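Local coordinates for protein 3-ketosteroid-delta4-5alpha-dehydrogenase (Rhodococcus jostii, PDB 4AT2) that probably catalyses the FAD-dependent introduction of the delta-4 double bond into the A ring of 3-keto-5alpha-steroids, a step of bacterial steroid breakdown, at residues A[460-463]-A[467-470]; A[322-325]-A[331-334]; A[107-112]-A[120-125]. One frame throughout, in Å; residues are numbered along the deposited sequence.

How the contacts relate
Contact 3 (107-112 with 120-125) comes first along the chain and sits nearest the active site: the side chain of M112 is about 11 Å from the bound FAD and about 12 Å from 4-androstene-3,17-dione. Contacts 1 (460-463 with 467-470) and 2 (322-325 with 331-334) lie on opposite sides of the chain's centre, their own centres about 46 Å apart. Contact 1 is on the cofactor side, with the side chain of V460 about 13 Å from FAD, whereas the side chain of L325 in contact 2 is about 13 Å from the steroid. Both touch the second subunit. Contact 3 approaches contact 1 to about 7 Å between nearest atoms and contact 2 to about 13 Å.

Contact 1 of 3, residues A[460-463]-A[467-470]; sequences VLHV and PIPG
The compact part of this contact is built round the carbonyl of V460, which accepts the amide of I468 in a bond of 2.9 Å between I468 N and V460 O. The bond is straight, 165° at the hydrogen, and the donor lies almost in line with the C=O. The same oxygen is 3.4 Å from P467 CA in a CA-H...O contact, a weaker second grip. The I468 side chain touches both V460 and H462: its tip CD1 lies 4.2 Å from V460 CG1, and CG1 packs 4.0 Å from H462 CB, near the plane of the imidazole and at its edge. H462 turns its ring on from there to bond S464 N through ND1, while R28 of the second subunit packs against it.

The other side is looser. L461 and P467 are both partly exposed, and they run side by side with L461 CD2 4.1 Å from P467 CD. Their backbones form an antiparallel non-hydrogen-bonded pair. Beyond I468 the chain turns a corner at P469 and G470 and enters strand 471-473, an outermost strand of the parallel sheet in the FAD-binding fold; the whole is a short beta-hairpin leading into that sheet.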
loop_
_atom_site.group_PDB
_atom_site.type_symbol
_atom_site.label_atom_id
_atom_site.label_comp_id
_atom_site.label_asym_id
_atom_site.label_seq_id
_atom_site.Cartn_x
_atom_site.Cartn_y
_atom_site.Cartn_z
ATOM N N VAL A 460 19.595 8.358 8.044
ATOM C CA VAL A 460 19.008 7.438 7.067
ATOM C C VAL A 460 19.428 6.019 7.426
ATOM O O VAL A 460 20.621 5.736 7.591
ATOM C CB VAL A 460 19.448 7.791 5.625
ATOM C CG1 VAL A 460 18.975 6.732 4.640
ATOM C CG2 VAL A 460 18.891 9.162 5.238
ATOM N N LEU A 461 18.455 5.124 7.558
ATOM C CA LEU A 461 18.751 3.747 7.952
ATOM C C LEU A 461 18.992 2.827 6.763
ATOM O O LEU A 461 18.216 2.803 5.796
ATOM C CB LEU A 461 17.634 3.181 8.838
ATOM C CG LEU A 461 17.497 3.822 10.227
ATOM C CD1 LEU A 461 16.184 3.370 10.850
ATOM C CD2 LEU A 461 18.670 3.468 11.134
ATOM N N HIS A 462 20.078 2.072 6.855
ATOM C CA HIS A 462 20.360 0.957 5.963
ATOM C C HIS A 462 19.405 -0.173 6.263
ATOM O O HIS A 462 18.818 -0.229 7.362
ATOM C CB HIS A 462 21.805 0.516 6.219
ATOM C CG HIS A 462 22.383 -0.414 5.180
ATOM N ND1 HIS A 462 22.281 -1.757 5.271
ATOM C CD2 HIS A 462 23.136 -0.157 4.046
ATOM C CE1 HIS A 462 22.918 -2.323 4.233
ATOM N NE2 HIS A 462 23.453 -1.348 3.492
ATOM N N VAL A 463 19.220 -1.083 5.303
ATOM C CA VAL A 463 18.428 -2.304 5.539
ATOM C C VAL A 463 18.973 -3.176 6.687
ATOM O O VAL A 463 18.247 -4.011 7.246
ATOM C CB VAL A 463 18.196 -3.157 4.263
ATOM C CG1 VAL A 463 17.258 -2.431 3.303
ATOM C CG2 VAL A 463 19.512 -3.518 3.576
ATOM N N PRO A 467 22.476 3.203 10.900
ATOM C CA PRO A 467 22.588 4.423 10.089
ATOM C C PRO A 467 23.665 4.318 9.006
ATOM O O PRO A 467 24.696 3.645 9.194
ATOM C CB PRO A 467 22.978 5.496 11.118
ATOM C CG PRO A 467 22.401 4.994 12.404
ATOM C CD PRO A 467 22.600 3.494 12.343
ATOM N N ILE A 468 23.421 4.970 7.874
ATOM C CA ILE A 468 24.446 5.096 6.853
ATOM C C ILE A 468 25.288 6.299 7.267
ATOM O O ILE A 468 24.772 7.417 7.342
ATOM C CB ILE A 468 23.824 5.325 5.450
ATOM C CG1 ILE A 468 23.074 4.061 4.992
ATOM C CG2 ILE A 468 24.903 5.725 4.441
ATOM C CD1 ILE A 468 22.215 4.252 3.747
ATOM N N PRO A 469 26.587 6.086 7.555
ATOM C CA PRO A 469 27.399 7.209 8.022
ATOM C C PRO A 469 27.393 8.398 7.060
ATOM O O PRO A 469 27.487 8.216 5.843
ATOM C CB PRO A 469 28.806 6.592 8.149
ATOM C CG PRO A 469 28.547 5.133 8.356
ATOM C CD PRO A 469 27.370 4.843 7.465
ATOM N N GLY A 470 27.251 9.603 7.614
ATOM C CA GLY A 470 27.281 10.829 6.831
ATOM C C GLY A 470 25.975 11.210 6.156
ATOM O O GLY A 470 25.918 12.254 5.502
#

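Contact 2 of 3, residues A[322-325]-A[331-334]; sequences RGIL and QRYV
I324 is the first residue of 322-325 to meet the other segment, and it does so by lying across the aliphatic part of R332, the two side chains at about a right angle. Its CG2 comes 3.6 Å from R332 NE, oblique to the guanidinium, while I324 CB sits 3.8 Å from R332 CD and I324 CD1 reaches R332 CD and CG. The arginine chain bends at chi3 (69°), and its charged end runs on to E336 and D418, both in salt bridges with NH2.

Strand 324-326 is, within this chain, an outermost strand of a four-stranded antiparallel sheet. The loop that follows it folds 331-334 back against the strand without a direct hydrogen bond between the two segments, and a water bridges them at L325. The water accepts from Y333 N at 2.9 Å and lies 2.7 Å from L325 O and 2.8 Å from V334 O, with more acceptors round it than it has protons to give. L325 O also takes a CA-H...O contact from R332 CA at 3.4 Å.

The L325 side chain spreads over two partners. CB lies 4.1 Å from Y333 CE1, meeting the ring obliquely, and CD1 runs alongside V334 to end 3.9 Å from its CG1. With chi1 at 62°, the Y333 ring is folded in between its own backbone N and carbonyl carbon, and its hydroxyl bonds T347 OG1. I343 of helix 340-350 covers L325 and V334 together, while Q331 NE2 leaves the contact to bond R332 O of the second subunit.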
loop_
_atom_site.group_PDB
_atom_site.type_symbol
_atom_site.label_atom_id
_atom_site.label_comp_id
_atom_site.label_asym_id
_atom_site.label_seq_id
_atom_site.Cartn_x
_atom_site.Cartn_y
_atom_site.Cartn_z
ATOM N N ARG A 322 -23.454 19.550 5.214
ATOM C CA ARG A 322 -24.891 19.773 5.259
ATOM C C ARG A 322 -25.704 18.769 4.440
ATOM O O ARG A 322 -26.924 18.875 4.357
ATOM C CB ARG A 322 -25.210 21.210 4.815
ATOM C CG ARG A 322 -24.771 22.245 5.832
ATOM C CD ARG A 322 -24.881 23.664 5.282
ATOM N NE ARG A 322 -24.680 24.616 6.368
ATOM C CZ ARG A 322 -23.493 25.024 6.820
ATOM N NH1 ARG A 322 -22.354 24.618 6.251
ATOM N NH2 ARG A 322 -23.455 25.861 7.853
ATOM N N GLY A 323 -25.032 17.788 3.846
ATOM C CA GLY A 323 -25.738 16.717 3.152
ATOM C C GLY A 323 -25.274 15.350 3.619
ATOM O O GLY A 323 -24.641 15.217 4.681
ATOM N N ILE A 324 -25.580 14.326 2.826
ATOM C CA ILE A 324 -24.973 13.016 3.035
ATOM C C ILE A 324 -24.201 12.581 1.805
ATOM O O ILE A 324 -24.646 12.783 0.664
ATOM C CB ILE A 324 -25.994 11.938 3.450
ATOM C CG1 ILE A 324 -27.116 11.781 2.408
ATOM C CG2 ILE A 324 -26.585 12.305 4.803
ATOM C CD1 ILE A 324 -27.926 10.509 2.593
ATOM N N LEU A 325 -23.030 12.001 2.042
ATOM C CA LEU A 325 -22.262 11.410 0.956
ATOM C C LEU A 325 -22.702 9.972 0.756
ATOM O O LEU A 325 -22.813 9.216 1.713
ATOM C CB LEU A 325 -20.763 11.446 1.265
ATOM C CG LEU A 325 -20.108 12.818 1.133
ATOM C CD1 LEU A 325 -18.726 12.784 1.764
ATOM C CD2 LEU A 325 -20.051 13.296 -0.322
ATOM N N GLN A 331 -25.077 4.244 -0.853
ATOM C CA GLN A 331 -24.896 3.975 0.584
ATOM C C GLN A 331 -24.000 5.015 1.244
ATOM O O GLN A 331 -22.980 5.400 0.676
ATOM C CB GLN A 331 -24.212 2.613 0.782
ATOM C CG GLN A 331 -24.992 1.430 0.235
ATOM C CD GLN A 331 -24.129 0.190 0.074
ATOM O OE1 GLN A 331 -22.906 0.274 -0.001
ATOM N NE2 GLN A 331 -24.760 -0.964 0.012
ATOM N N ARG A 332 -24.340 5.432 2.465
ATOM C CA ARG A 332 -23.415 6.271 3.240
ATOM C C ARG A 332 -22.190 5.473 3.688
ATOM O O ARG A 332 -22.282 4.259 3.916
ATOM C CB ARG A 332 -24.121 6.894 4.447
ATOM C CG ARG A 332 -25.096 7.986 4.067
ATOM C CD ARG A 332 -25.684 8.653 5.301
ATOM N NE ARG A 332 -24.703 9.454 6.059
ATOM C CZ ARG A 332 -24.478 9.341 7.371
ATOM N NH1 ARG A 332 -25.098 8.407 8.091
ATOM N NH2 ARG A 332 -23.591 10.140 7.968
ATOM N N TYR A 333 -21.053 6.150 3.833
ATOM C CA TYR A 333 -19.798 5.447 4.182
ATOM C C TYR A 333 -18.834 6.234 5.069
ATOM O O TYR A 333 -17.859 5.665 5.565
ATOM C CB TYR A 333 -19.067 5.013 2.895
ATOM C CG TYR A 333 -18.658 6.186 2.021
ATOM C CD1 TYR A 333 -19.550 6.709 1.074
ATOM C CD2 TYR A 333 -17.381 6.757 2.122
ATOM C CE1 TYR A 333 -19.201 7.783 0.271
ATOM C CE2 TYR A 333 -17.014 7.838 1.313
ATOM C CZ TYR A 333 -17.926 8.335 0.387
ATOM O OH TYR A 333 -17.609 9.409 -0.415
ATOM N N VAL A 334 -19.084 7.534 5.256
ATOM C CA VAL A 334 -18.184 8.376 6.065
ATOM C C VAL A 334 -19.002 9.487 6.756
ATOM O O VAL A 334 -19.904 10.038 6.142
ATOM C CB VAL A 334 -17.043 8.968 5.191
ATOM C CG1 VAL A 334 -17.582 9.910 4.100
ATOM C CG2 VAL A 334 -15.968 9.644 6.040
HETATM O O HOH W 1 -21.339 8.991 3.972
#

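Contact 3 of 3, residues A[107-112]-A[120-125]; sequences NMKTFM and ADEEKI
K109 and E122 join the two helices through a salt bridge, K109 NZ donating to E122 OE2 over 2.8 Å. The segments belong to two consecutive helices, 105-115 and 122-130, joined by a short loop and packed on each other within the FAD-binding fold. The carboxylate oxygen uses its anti lone pair, the one pointing away from OE1, and K109 CE also lies 3.4 Å from E122 OE2. Both chains are extended beyond CG, which lets them meet obliquely at the partly open side of the contact.

Deeper in, I125 supplies the apolar part. Its chi1 of -74° puts CG1 opposite the carbonyl carbon and turns the CG2 branch to M112, where it meets M112 CB at 3.7 Å; the same methyl is 4.2 Å from K109 CG. I125 CD1, the other end of the residue, reaches M112 CB at 4.2 Å. M112 bends at chi3 (79°), and its side chain also packs on Y128 and C129 of the second helix and on Y88 of strand 87-88.

In the next shell, T126 OG1 takes a second hydrogen bond from K109 NZ, so E122 and T126, one turn apart on that helix, both bond the ammonium. M113 lies against A120, E122 and I125. The start of that helix is set by D121 at the N-cap: K124 N hydrogen-bonds D121 OD1 at 3.0 Å, a capping bond that meets the oxygen from above the carboxylate plane, 65° out of it.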
loop_
_atom_site.group_PDB
_atom_site.type_symbol
_atom_site.label_atom_id
_atom_site.label_comp_id
_atom_site.label_asym_id
_atom_site.label_seq_id
_atom_site.Cartn_x
_atom_site.Cartn_y
_atom_site.Cartn_z
ATOM N N ASN A 107 -2.262 12.604 24.686
ATOM C CA ASN A 107 -3.507 12.707 23.929
ATOM C C ASN A 107 -3.231 12.857 22.429
ATOM O O ASN A 107 -3.872 12.214 21.590
ATOM C CB ASN A 107 -4.341 13.874 24.449
ATOM C CG ASN A 107 -5.735 13.881 23.870
ATOM O OD1 ASN A 107 -6.453 12.874 23.938
ATOM N ND2 ASN A 107 -6.121 15.006 23.275
ATOM N N MET A 108 -2.254 13.696 22.107
ATOM C CA MET A 108 -1.833 13.878 20.727
ATOM C C MET A 108 -1.342 12.560 20.124
ATOM O O MET A 108 -1.709 12.219 18.997
ATOM C CB MET A 108 -0.750 14.948 20.668
ATOM C CG MET A 108 -0.350 15.352 19.270
ATOM S SD MET A 108 0.836 16.694 19.423
ATOM C CE MET A 108 1.425 16.770 17.740
ATOM N N LYS A 109 -0.523 11.830 20.877
ATOM C CA LYS A 109 0.016 10.547 20.406
ATOM C C LYS A 109 -1.119 9.542 20.150
ATOM O O LYS A 109 -1.134 8.852 19.127
ATOM C CB LYS A 109 1.033 9.973 21.417
ATOM C CG LYS A 109 1.510 8.565 21.052
ATOM C CD LYS A 109 2.370 7.920 22.132
ATOM C CE LYS A 109 2.509 6.423 21.871
ATOM N NZ LYS A 109 3.603 5.814 22.683
ATOM N N THR A 110 -2.082 9.485 21.067
ATOM C CA THR A 110 -3.205 8.555 20.944
ATOM C C THR A 110 -3.974 8.835 19.662
ATOM O O THR A 110 -4.298 7.911 18.900
ATOM C CB THR A 110 -4.113 8.628 22.182
ATOM O OG1 THR A 110 -3.343 8.244 23.331
ATOM C CG2 THR A 110 -5.318 7.670 22.040
ATOM N N PHE A 111 -4.228 10.112 19.406
ATOM C CA PHE A 111 -4.896 10.478 18.167
ATOM C C PHE A 111 -4.073 10.073 16.940
ATOM O O PHE A 111 -4.603 9.473 15.991
ATOM C CB PHE A 111 -5.214 11.981 18.082
ATOM C CG PHE A 111 -5.694 12.382 16.719
ATOM C CD1 PHE A 111 -7.012 12.128 16.333
ATOM C CD2 PHE A 111 -4.810 12.920 15.787
ATOM C CE1 PHE A 111 -7.453 12.448 15.057
ATOM C CE2 PHE A 111 -5.243 13.237 14.510
ATOM C CZ PHE A 111 -6.566 13.006 14.147
ATOM N N MET A 112 -2.795 10.437 16.941
ATOM C CA MET A 112 -1.969 10.241 15.746
ATOM C C MET A 112 -1.783 8.759 15.414
ATOM O O MET A 112 -1.835 8.379 14.249
ATOM C CB MET A 112 -0.613 10.938 15.885
ATOM C CG MET A 112 -0.727 12.460 15.851
ATOM S SD MET A 112 0.862 13.286 16.060
ATOM C CE MET A 112 1.567 13.140 14.414
ATOM N N ALA A 120 1.643 2.874 12.028
ATOM C CA ALA A 120 2.396 4.111 12.276
ATOM C C ALA A 120 3.602 3.865 13.188
ATOM O O ALA A 120 3.578 2.984 14.052
ATOM C CB ALA A 120 1.486 5.176 12.876
ATOM N N ASP A 121 4.654 4.647 12.972
ATOM C CA ASP A 121 5.913 4.509 13.709
ATOM C C ASP A 121 5.732 5.073 15.116
ATOM O O ASP A 121 5.766 6.285 15.304
ATOM C CB ASP A 121 7.007 5.274 12.946
ATOM C CG ASP A 121 8.395 5.096 13.543
ATOM O OD1 ASP A 121 8.526 4.862 14.763
ATOM O OD2 ASP A 121 9.372 5.227 12.775
ATOM N N GLU A 122 5.541 4.195 16.101
ATOM C CA GLU A 122 5.209 4.653 17.444
ATOM C C GLU A 122 6.348 5.467 18.069
ATOM O O GLU A 122 6.111 6.498 18.711
ATOM C CB GLU A 122 4.804 3.489 18.359
ATOM C CG GLU A 122 4.180 3.979 19.661
ATOM C CD GLU A 122 3.795 2.871 20.620
ATOM O OE1 GLU A 122 3.834 1.675 20.238
ATOM O OE2 GLU A 122 3.452 3.208 21.770
ATOM N N GLU A 123 7.580 5.015 17.872
ATOM C CA GLU A 123 8.731 5.754 18.386
ATOM C C GLU A 123 8.754 7.177 17.834
ATOM O O GLU A 123 8.935 8.135 18.587
ATOM C CB GLU A 123 10.051 5.037 18.063
ATOM C CG GLU A 123 11.274 5.738 18.644
ATOM C CD GLU A 123 12.600 5.266 18.052
ATOM O OE1 GLU A 123 12.625 4.624 16.989
ATOM O OE2 GLU A 123 13.646 5.559 18.652
ATOM N N LYS A 124 8.590 7.309 16.517
ATOM C CA LYS A 124 8.651 8.624 15.875
ATOM C C LYS A 124 7.499 9.519 16.319
ATOM O O LYS A 124 7.713 10.670 16.674
ATOM C CB LYS A 124 8.680 8.512 14.343
ATOM C CG LYS A 124 9.100 9.809 13.659
ATOM C CD LYS A 124 9.178 9.692 12.136
ATOM C CE LYS A 124 10.215 8.649 11.743
ATOM N NZ LYS A 124 11.131 9.100 10.667
ATOM N N ILE A 125 6.279 8.987 16.299
ATOM C CA ILE A 125 5.125 9.772 16.737
ATOM C C ILE A 125 5.260 10.212 18.198
ATOM O O ILE A 125 5.004 11.377 18.512
ATOM C CB ILE A 125 3.793 9.068 16.426
ATOM C CG1 ILE A 125 3.533 9.171 14.909
ATOM C CG2 ILE A 125 2.647 9.691 17.216
ATOM C CD1 ILE A 125 2.341 8.378 14.407
#